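Local atomic coordinates of IroE-like serine hydrolase (PDB entry 3GFF), a protein that probably hydrolyses ester bonds, as a serine hydrolase of the esterase D family with an alpha/beta-hydrolase fold. Residues Gln13-Glu18 with Tyr28-Pro33; Ser19-Glu24 with Glu122-Pro127; Phe117-Glu122 with Thr157-Phe162. One frame throughout, in Å; residues are numbered along the deposited sequence.

Contact 1: Gln13-Glu18 with Tyr28-Pro33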
loop_
_atom_site.group_PDB
_atom_site.type_symbol
_atom_site.label_atom_id
_atom_site.label_comp_id
_atom_site.label_asym_id
_atom_site.label_seq_id
_atom_site.Cartn_x
_atom_site.Cartn_y
_atom_site.Cartn_z
ATOM N N GLN A 13 -10.857 0.932 -17.750
ATOM C CA GLN A 13 -11.339 1.176 -19.084
ATOM C C GLN A 13 -10.223 2.008 -19.737
ATOM O O GLN A 13 -9.821 3.041 -19.212
ATOM C CB GLN A 13 -12.618 1.968 -18.891
ATOM C CG GLN A 13 -13.587 2.066 -20.008
ATOM C CD GLN A 13 -14.958 2.529 -19.516
ATOM O OE1 GLN A 13 -15.931 2.501 -20.270
ATOM N NE2 GLN A 13 -15.042 2.932 -18.231
ATOM N N SER A 14 -9.665 1.531 -20.832
ATOM C CA SER A 14 -8.629 2.284 -21.536
ATOM C C SER A 14 -9.275 3.295 -22.493
ATOM O O SER A 14 -9.996 2.931 -23.412
ATOM C CB SER A 14 -7.693 1.352 -22.302
ATOM O OG SER A 14 -7.040 2.073 -23.340
ATOM N N LYS A 15 -8.949 4.559 -22.292
ATOM C CA LYS A 15 -9.535 5.660 -23.029
ATOM C C LYS A 15 -8.575 6.514 -23.856
ATOM O O LYS A 15 -7.369 6.532 -23.610
ATOM C CB LYS A 15 -10.214 6.572 -22.006
ATOM C CG LYS A 15 -11.709 6.683 -22.103
ATOM C CD LYS A 15 -12.504 5.437 -21.889
ATOM C CE LYS A 15 -13.887 5.685 -22.450
ATOM N NZ LYS A 15 -13.810 5.918 -23.943
ATOM N N ARG A 16 -9.146 7.246 -24.819
ATOM C CA ARG A 16 -8.408 8.207 -25.649
ATOM C C ARG A 16 -9.204 9.481 -25.894
ATOM O O ARG A 16 -10.427 9.452 -26.107
ATOM C CB ARG A 16 -8.042 7.634 -27.020
ATOM C CG ARG A 16 -6.834 6.764 -26.978
ATOM C CD ARG A 16 -6.833 5.755 -28.090
ATOM N NE ARG A 16 -5.935 4.663 -27.724
ATOM C CZ ARG A 16 -4.759 4.397 -28.294
ATOM N NH1 ARG A 16 -4.328 5.117 -29.340
ATOM N NH2 ARG A 16 -4.029 3.362 -27.839
ATOM N N LEU A 17 -8.477 10.591 -25.911
ATOM C CA LEU A 17 -9.044 11.884 -26.191
ATOM C C LEU A 17 -8.098 12.647 -27.132
ATOM O O LEU A 17 -6.878 12.750 -26.871
ATOM C CB LEU A 17 -9.193 12.612 -24.849
ATOM C CG LEU A 17 -9.963 13.911 -24.722
ATOM C CD1 LEU A 17 -10.170 14.244 -23.258
ATOM C CD2 LEU A 17 -9.211 15.016 -25.422
ATOM N N GLU A 18 -8.642 13.182 -28.214
ATOM C CA GLU A 18 -7.852 14.015 -29.122
ATOM C C GLU A 18 -7.767 15.387 -28.478
ATOM O O GLU A 18 -8.772 16.059 -28.384
ATOM C CB GLU A 18 -8.486 14.122 -30.509
ATOM C CG GLU A 18 -8.488 12.831 -31.308
ATOM C CD GLU A 18 -7.101 12.179 -31.422
ATOM O OE1 GLU A 18 -6.235 12.679 -32.198
ATOM O OE2 GLU A 18 -6.887 11.144 -30.747
ATOM N N TYR A 28 -5.600 7.759 -21.380
ATOM C CA TYR A 28 -5.899 7.704 -19.968
ATOM C C TYR A 28 -6.679 6.439 -19.626
ATOM O O TYR A 28 -7.246 5.786 -20.501
ATOM C CB TYR A 28 -6.636 8.972 -19.520
ATOM C CG TYR A 28 -8.020 9.179 -20.066
ATOM C CD1 TYR A 28 -8.217 9.837 -21.266
ATOM C CD2 TYR A 28 -9.134 8.757 -19.361
ATOM C CE1 TYR A 28 -9.481 10.072 -21.742
ATOM C CE2 TYR A 28 -10.396 8.983 -19.830
ATOM C CZ TYR A 28 -10.571 9.654 -21.015
ATOM O OH TYR A 28 -11.827 9.859 -21.526
ATOM N N VAL A 29 -6.698 6.109 -18.342
ATOM C CA VAL A 29 -7.389 4.934 -17.821
ATOM C C VAL A 29 -8.382 5.342 -16.722
ATOM O O VAL A 29 -8.128 6.265 -15.966
ATOM C CB VAL A 29 -6.386 3.890 -17.243
ATOM C CG1 VAL A 29 -5.688 3.115 -18.343
ATOM C CG2 VAL A 29 -5.364 4.575 -16.309
ATOM N N ILE A 30 -9.527 4.674 -16.682
ATOM C CA ILE A 30 -10.593 4.920 -15.693
ATOM C C ILE A 30 -10.884 3.639 -14.893
ATOM O O ILE A 30 -11.016 2.597 -15.484
ATOM C CB ILE A 30 -11.936 5.250 -16.400
ATOM C CG1 ILE A 30 -11.852 6.523 -17.235
ATOM C CG2 ILE A 30 -13.080 5.376 -15.405
ATOM C CD1 ILE A 30 -13.182 6.848 -17.935
ATOM N N ALA A 31 -10.973 3.731 -13.568
ATOM C CA ALA A 31 -11.386 2.624 -12.705
ATOM C C ALA A 31 -12.667 3.138 -12.061
ATOM O O ALA A 31 -12.671 4.238 -11.489
ATOM C CB ALA A 31 -10.331 2.299 -11.628
ATOM N N LEU A 32 -13.758 2.384 -12.220
ATOM C CA LEU A 32 -15.044 2.753 -11.657
ATOM C C LEU A 32 -15.167 2.069 -10.280
ATOM O O LEU A 32 -14.686 0.970 -10.087
ATOM C CB LEU A 32 -16.192 2.326 -12.598
ATOM C CG LEU A 32 -16.303 3.053 -13.946
ATOM C CD1 LEU A 32 -17.406 2.428 -14.764
ATOM C CD2 LEU A 32 -16.575 4.574 -13.778
ATOM N N PRO A 33 -15.812 2.727 -9.320
ATOM C CA PRO A 33 -15.932 2.088 -8.032
ATOM C C PRO A 33 -16.832 0.880 -8.104
ATOM O O PRO A 33 -17.653 0.747 -9.027
ATOM C CB PRO A 33 -16.562 3.176 -7.156
ATOM C CG PRO A 33 -17.269 4.014 -8.049
ATOM C CD PRO A 33 -16.482 4.038 -9.337
#
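K15 lays its CB over one face of the Y28 ring, in a CH-pi contact 3.3 Å from the centroid and close to the ring normal. The two side chains run side by side in the same direction, and K15 CG reaches on to Y28 OH at 3.2 Å. With Y28 chi1 at 67°, CG stands between its backbone N and carbonyl carbon, and the ring lies flat beneath the lysine. L17 CB meets the ring edge at CE1, and L125, S128 and I129 of helix 114-132 also touch Y28, so this is the tight part of the contact. The lysine bends at chi2 and chi4, and its amino end turns away from the neighbouring strand. Toward the other end the fit is looser: Q13 and I30 meet CB to CB at 4.2 Å, and Q13 NE2 stays 4.2 Å from L32 CD1. S14 and V29 share the other face; S14 is exposed, while V29 packs inward on F55 and H82. R16, also exposed, pairs with E27. Two hydrogen-bonded pairs, Q13-I30 and K15-Y28, flank the non-hydrogen-bonded pair S14-V29. K15 N meets Y28 O at 2.8 Å almost along the C=O axis, whereas Y28 N approaches K15 O from 42° above the carbonyl plane. The arrangement is an antiparallel beta hairpin, whose strand 12-19 edges the mixed sheet of an alpha/beta-hydrolase fold.

Contact 2: Ser19-Glu24 with Glu122-Pro127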
loop_
_atom_site.group_PDB
_atom_site.type_symbol
_atom_site.label_atom_id
_atom_site.label_comp_id
_atom_site.label_asym_id
_atom_site.label_seq_id
_atom_site.Cartn_x
_atom_site.Cartn_y
_atom_site.Cartn_z
ATOM N N SER A 19 -6.583 15.790 -28.003
ATOM C CA SER A 19 -6.419 17.105 -27.390
ATOM C C SER A 19 -6.191 18.131 -28.465
ATOM O O SER A 19 -5.175 18.101 -29.132
ATOM C CB SER A 19 -5.244 17.168 -26.405
ATOM O OG SER A 19 -5.098 18.485 -25.890
ATOM N N ARG A 20 -7.171 19.013 -28.647
ATOM C CA ARG A 20 -7.050 20.153 -29.556
ATOM C C ARG A 20 -6.016 21.159 -29.014
ATOM O O ARG A 20 -5.269 21.753 -29.779
ATOM C CB ARG A 20 -8.400 20.831 -29.616
ATOM C CG ARG A 20 -9.533 19.861 -29.947
ATOM C CD ARG A 20 -10.094 20.106 -31.219
ATOM N NE ARG A 20 -10.702 21.416 -31.158
ATOM C CZ ARG A 20 -11.177 22.055 -32.211
ATOM N NH1 ARG A 20 -11.160 21.489 -33.433
ATOM N NH2 ARG A 20 -11.680 23.264 -32.047
ATOM N N LEU A 21 -6.042 21.358 -27.687
ATOM C CA LEU A 21 -5.100 22.205 -26.958
ATOM C C LEU A 21 -3.645 21.741 -27.079
ATOM O O LEU A 21 -2.782 22.539 -27.357
ATOM C CB LEU A 21 -5.428 22.211 -25.449
ATOM C CG LEU A 21 -6.258 23.377 -24.934
ATOM C CD1 LEU A 21 -6.808 23.136 -23.533
ATOM C CD2 LEU A 21 -5.337 24.617 -24.980
ATOM N N LEU A 22 -3.399 20.460 -26.791
ATOM C CA LEU A 22 -2.062 19.877 -26.864
ATOM C C LEU A 22 -1.688 19.392 -28.294
ATOM O O LEU A 22 -0.531 19.058 -28.549
ATOM C CB LEU A 22 -1.896 18.769 -25.785
ATOM C CG LEU A 22 -2.004 19.284 -24.332
ATOM C CD1 LEU A 22 -1.872 18.205 -23.252
ATOM C CD2 LEU A 22 -0.958 20.391 -24.102
ATOM N N LYS A 23 -2.648 19.390 -29.215
ATOM C CA LYS A 23 -2.412 18.997 -30.614
ATOM C C LYS A 23 -1.847 17.564 -30.714
ATOM O O LYS A 23 -0.961 17.267 -31.520
ATOM C CB LYS A 23 -1.509 20.036 -31.312
ATOM C CG LYS A 23 -1.720 20.150 -32.820
ATOM C CD LYS A 23 -0.823 21.206 -33.500
ATOM C CE LYS A 23 -1.327 21.578 -34.926
ATOM N NZ LYS A 23 -1.397 20.452 -35.944
ATOM N N GLU A 24 -2.394 16.674 -29.890
ATOM C CA GLU A 24 -1.987 15.265 -29.852
ATOM C C GLU A 24 -3.101 14.410 -29.283
ATOM O O GLU A 24 -4.077 14.909 -28.734
ATOM C CB GLU A 24 -0.713 15.082 -28.988
ATOM C CG GLU A 24 -0.871 15.533 -27.549
ATOM C CD GLU A 24 0.434 15.543 -26.722
ATOM O OE1 GLU A 24 1.546 15.510 -27.285
ATOM O OE2 GLU A 24 0.341 15.639 -25.488
ATOM N N GLU A 122 -8.830 20.779 -17.557
ATOM C CA GLU A 122 -10.065 21.521 -17.318
ATOM C C GLU A 122 -10.942 21.747 -18.505
ATOM O O GLU A 122 -12.168 21.773 -18.359
ATOM C CB GLU A 122 -9.766 22.882 -16.668
ATOM C CG GLU A 122 -9.185 22.730 -15.276
ATOM C CD GLU A 122 -9.181 24.000 -14.480
ATOM O OE1 GLU A 122 -8.311 24.866 -14.680
ATOM O OE2 GLU A 122 -10.025 24.106 -13.588
ATOM N N LYS A 123 -10.320 21.950 -19.667
ATOM C CA LYS A 123 -11.059 22.313 -20.852
ATOM C C LYS A 123 -11.445 21.102 -21.697
ATOM O O LYS A 123 -12.445 21.153 -22.378
ATOM C CB LYS A 123 -10.288 23.357 -21.674
ATOM C CG LYS A 123 -9.999 24.652 -20.912
ATOM C CD LYS A 123 -11.254 25.478 -20.662
ATOM C CE LYS A 123 -10.903 26.911 -20.125
ATOM N NZ LYS A 123 -12.122 27.776 -19.899
ATOM N N GLU A 124 -10.684 20.011 -21.602
ATOM C CA GLU A 124 -10.962 18.818 -22.395
ATOM C C GLU A 124 -11.191 17.551 -21.584
ATOM O O GLU A 124 -12.292 16.981 -21.622
ATOM C CB GLU A 124 -9.838 18.614 -23.388
ATOM C CG GLU A 124 -9.634 19.788 -24.327
ATOM C CD GLU A 124 -8.409 19.674 -25.209
ATOM O OE1 GLU A 124 -7.381 19.119 -24.780
ATOM O OE2 GLU A 124 -8.443 20.175 -26.332
ATOM N N LEU A 125 -10.202 17.112 -20.816
ATOM C CA LEU A 125 -10.358 15.851 -20.087
ATOM C C LEU A 125 -11.523 15.828 -19.044
ATOM O O LEU A 125 -12.419 14.983 -19.151
ATOM C CB LEU A 125 -9.032 15.400 -19.469
ATOM C CG LEU A 125 -9.020 13.996 -18.814
ATOM C CD1 LEU A 125 -9.291 12.873 -19.801
ATOM C CD2 LEU A 125 -7.700 13.741 -18.071
ATOM N N ALA A 126 -11.534 16.727 -18.067
ATOM C CA ALA A 126 -12.596 16.660 -17.058
ATOM C C ALA A 126 -14.036 16.768 -17.658
ATOM O O ALA A 126 -14.922 15.964 -17.350
ATOM C CB ALA A 126 -12.348 17.655 -15.885
ATOM N N PRO A 127 -14.277 17.743 -18.517
ATOM C CA PRO A 127 -15.616 17.764 -19.102
ATOM C C PRO A 127 -16.034 16.436 -19.757
ATOM O O PRO A 127 -17.205 16.057 -19.703
ATOM C CB PRO A 127 -15.516 18.883 -20.152
ATOM C CG PRO A 127 -14.407 19.745 -19.692
ATOM C CD PRO A 127 -13.461 18.900 -18.927
#
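E124 reaches from helix 114-132 to the turn at S19-L21 and grips it with both carboxylate oxygens. Its CB points toward the turn, and CG lies anti to the carbonyl carbon (chi1 -59°); from there the chain runs out extended, so that the carboxylate arrives end-on at the turn. CD lies 4.2 Å from CD1 of L21, whose side chain runs slantwise past the glutamate. At the tip the oxygens divide the work. OE1 receives the hydroxyl of S19, OG to OE1 2.6 Å, through its syn lone pair. OE2 takes the backbone: L21 N donates at 3.0 Å, nearly straight at 168° and on the syn side, though 25° out of the carboxylate plane, while R20 N at 2.9 Å gives only a weak, strongly bent bond.

The turn gripped here connects strands 12-19 and 24-31, the hairpin at the edge of the main sheet. K23 and E24 both face S19 in a G1 beta bulge, and S19 OG accepts from L22 N at 2.8 Å, an ST motif. That hydroxyl is thus held twice, accepting a hydrogen bond from L22 N and donating one to E124 OE1. Two backbone N-H groups directed at one oxygen should help to stabilise a negative charge on E124.

Around this polar centre the apolar contact is slight. L21 CD1 approaches K123 CB at 4.0 Å, and L21 also touches D119 one turn back along the helix. K123 carries its amino end off from the turn, and the exposed R20 swings its guanidinium off from the helix, its NE remaining 5.5 Å from E124 OE2; the R20 and E124 side chains cross at about a right angle.

Contact 3: Phe117-Glu122 with Thr157-Phe162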
loop_
_atom_site.group_PDB
_atom_site.type_symbol
_atom_site.label_atom_id
_atom_site.label_comp_id
_atom_site.label_asym_id
_atom_site.label_seq_id
_atom_site.Cartn_x
_atom_site.Cartn_y
_atom_site.Cartn_z
ATOM N N PHE A 117 -1.099 21.975 -19.925
ATOM C CA PHE A 117 -1.515 20.639 -19.532
ATOM C C PHE A 117 -2.692 20.718 -18.523
ATOM O O PHE A 117 -3.644 19.911 -18.604
ATOM C CB PHE A 117 -0.312 19.839 -19.022
ATOM C CG PHE A 117 -0.660 18.532 -18.373
ATOM C CD1 PHE A 117 -0.997 17.435 -19.126
ATOM C CD2 PHE A 117 -0.612 18.395 -16.989
ATOM C CE1 PHE A 117 -1.282 16.219 -18.514
ATOM C CE2 PHE A 117 -0.915 17.197 -16.379
ATOM C CZ PHE A 117 -1.258 16.116 -17.131
ATOM N N LEU A 118 -2.636 21.666 -17.576
ATOM C CA LEU A 118 -3.759 21.885 -16.667
ATOM C C LEU A 118 -4.989 22.349 -17.472
ATOM O O LEU A 118 -6.126 21.951 -17.192
ATOM C CB LEU A 118 -3.409 22.898 -15.566
ATOM C CG LEU A 118 -2.574 22.311 -14.422
ATOM C CD1 LEU A 118 -1.832 23.414 -13.631
ATOM C CD2 LEU A 118 -3.500 21.410 -13.527
ATOM N N ASP A 119 -4.767 23.203 -18.466
ATOM C CA ASP A 119 -5.870 23.649 -19.332
ATOM C C ASP A 119 -6.477 22.449 -20.042
ATOM O O ASP A 119 -7.706 22.348 -20.199
ATOM C CB ASP A 119 -5.384 24.655 -20.352
ATOM C CG ASP A 119 -5.049 26.004 -19.736
ATOM O OD1 ASP A 119 -5.449 26.311 -18.594
ATOM O OD2 ASP A 119 -4.360 26.752 -20.403
ATOM N N PHE A 120 -5.620 21.538 -20.494
ATOM C CA PHE A 120 -6.066 20.266 -21.096
ATOM C C PHE A 120 -7.019 19.493 -20.172
ATOM O O PHE A 120 -8.036 18.967 -20.608
ATOM C CB PHE A 120 -4.874 19.393 -21.515
ATOM C CG PHE A 120 -5.159 17.884 -21.447
ATOM C CD1 PHE A 120 -6.007 17.265 -22.363
ATOM C CD2 PHE A 120 -4.556 17.086 -20.455
ATOM C CE1 PHE A 120 -6.268 15.876 -22.300
ATOM C CE2 PHE A 120 -4.846 15.685 -20.361
ATOM C CZ PHE A 120 -5.707 15.103 -21.294
ATOM N N ILE A 121 -6.683 19.442 -18.893
ATOM C CA ILE A 121 -7.506 18.751 -17.906
ATOM C C ILE A 121 -8.855 19.464 -17.744
ATOM O O ILE A 121 -9.902 18.836 -17.836
ATOM C CB ILE A 121 -6.777 18.600 -16.543
ATOM C CG1 ILE A 121 -5.561 17.674 -16.688
ATOM C CG2 ILE A 121 -7.767 18.095 -15.423
ATOM C CD1 ILE A 121 -4.673 17.612 -15.457
ATOM N N GLU A 122 -8.830 20.779 -17.557
ATOM C CA GLU A 122 -10.065 21.521 -17.318
ATOM C C GLU A 122 -10.942 21.747 -18.505
ATOM O O GLU A 122 -12.168 21.773 -18.359
ATOM C CB GLU A 122 -9.766 22.882 -16.668
ATOM C CG GLU A 122 -9.185 22.730 -15.276
ATOM C CD GLU A 122 -9.181 24.000 -14.480
ATOM O OE1 GLU A 122 -8.311 24.866 -14.680
ATOM O OE2 GLU A 122 -10.025 24.106 -13.588
ATOM N N THR A 157 -2.214 28.772 -9.300
ATOM C CA THR A 157 -3.004 29.527 -10.281
ATOM C C THR A 157 -4.541 29.430 -10.113
ATOM O O THR A 157 -5.303 29.684 -11.048
ATOM C CB THR A 157 -2.575 29.101 -11.694
ATOM O OG1 THR A 157 -2.830 27.702 -11.874
ATOM C CG2 THR A 157 -1.092 29.345 -11.857
ATOM N N ASP A 158 -4.971 29.055 -8.912
ATOM C CA ASP A 158 -6.374 29.001 -8.499
ATOM C C ASP A 158 -7.316 28.217 -9.416
ATOM O O ASP A 158 -8.459 28.593 -9.575
ATOM C CB ASP A 158 -6.854 30.430 -8.271
ATOM C CG ASP A 158 -5.945 31.179 -7.298
ATOM O OD1 ASP A 158 -5.057 30.520 -6.742
ATOM O OD2 ASP A 158 -6.108 32.394 -7.092
ATOM N N ARG A 159 -6.845 27.092 -9.956
ATOM C CA ARG A 159 -7.673 26.317 -10.887
ATOM C C ARG A 159 -8.902 25.864 -10.126
ATOM O O ARG A 159 -8.765 25.251 -9.068
ATOM C CB ARG A 159 -6.932 25.097 -11.466
ATOM C CG ARG A 159 -5.636 25.436 -12.168
ATOM C CD ARG A 159 -5.801 26.634 -13.115
ATOM N NE ARG A 159 -4.684 26.737 -14.045
ATOM C CZ ARG A 159 -4.662 26.219 -15.282
ATOM N NH1 ARG A 159 -5.689 25.540 -15.768
ATOM N NH2 ARG A 159 -3.598 26.402 -16.054
ATOM N N PRO A 160 -10.100 26.198 -10.644
ATOM C CA PRO A 160 -11.365 25.889 -9.956
ATOM C C PRO A 160 -11.844 24.431 -9.904
ATOM O O PRO A 160 -12.648 24.105 -9.047
ATOM C CB PRO A 160 -12.374 26.817 -10.666
ATOM C CG PRO A 160 -11.814 27.042 -11.999
ATOM C CD PRO A 160 -10.322 26.995 -11.872
ATOM N N LEU A 161 -11.337 23.579 -10.793
ATOM C CA LEU A 161 -11.727 22.182 -10.884
ATOM C C LEU A 161 -11.445 21.349 -9.616
ATOM O O LEU A 161 -12.284 20.522 -9.210
ATOM C CB LEU A 161 -10.961 21.509 -12.036
ATOM C CG LEU A 161 -11.190 20.013 -12.286
ATOM C CD1 LEU A 161 -12.672 19.751 -12.681
ATOM C CD2 LEU A 161 -10.253 19.419 -13.352
ATOM N N PHE A 162 -10.255 21.544 -9.034
ATOM C CA PHE A 162 -9.799 20.703 -7.931
ATOM C C PHE A 162 -9.982 21.360 -6.557
ATOM O O PHE A 162 -9.684 22.521 -6.411
ATOM C CB PHE A 162 -8.297 20.359 -8.066
ATOM C CG PHE A 162 -7.916 19.664 -9.335
ATOM C CD1 PHE A 162 -8.243 18.344 -9.543
ATOM C CD2 PHE A 162 -7.172 20.318 -10.311
ATOM C CE1 PHE A 162 -7.858 17.677 -10.723
ATOM C CE2 PHE A 162 -6.788 19.656 -11.497
ATOM C CZ PHE A 162 -7.138 18.340 -11.688
#
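Residues 117-122 are regular helix, with I121 N bonded to F117 O and E122 N to L118 O, and opposite them 157-162 is an irregular chain that comes nearest where E122 and L161 bring their CA atoms to 6.7 Å. R159 carries the polar half of the contact. Its guanidinium bonds to two acidic side chains of the helix: NH1 gives E122 OE1 a 2.9 Å bond at 161°, in the guanidinium plane and to the anti lone pair. NH1 also makes a weak bond to D119 OD1 at 2.9 Å, and NH2 a second weak one to the same oxygen; the three residues form a salt-bridge network. L118 CB sits over one face of the guanidinium, 3.2 Å above its plane. R159 NE donates to T157 OG1, also near that plane, and NH2 has a further partner in G115 O. Bonds at NE, NH1 and NH2 together fix the rotation of the group.

The E122 carboxylate serves both a side chain and the main chain, OE1 meeting R159 and OE2 accepting from L161 N at 3.1 Å, roughly in line with the CD-OE2 bond. E122 and L161 lie alongside, pointing opposite ways; P160 CD also approaches OE2. Apolar contacts make the other half; I121 and F162 are buried. I121 CG2 touches F162 CZ and presses against L161 CD2 at 3.5 Å, tighter than usual for two carbons, while L118 CD2 comes to the F162 ring edge. CG of L161 is anti to its backbone N (chi1 178°), and CD2 lies over one F162 ring face. Helix 146-156 ends in a Schellman motif with D158 as C-prime residue, and the loop passes helix 114-132 toward strand 164-168: the helix-to-strand connection of an alpha/beta-hydrolase fold.

Helix 114-132 ties the three contacts together: contacts 2 and 3 both use it and share E122, while in contact 1 it packs against Y28 and L17 through L125. Contact 2 is a surface contact, small and almost wholly polar, with one carboxylate holding a turn. Contacts 1 and 3 are partly buried and bury about equal areas, but by different means: paired backbones and a lysine-tyrosine contact within the sheet in contact 1, a salt-bridge network beside apolar packing between helix and loop in contact 3. Contacts 1 and 2 hold successive parts of the same hairpin; contact 3, closest to the chain centre, fastens the helix to the loop before strand 164-168.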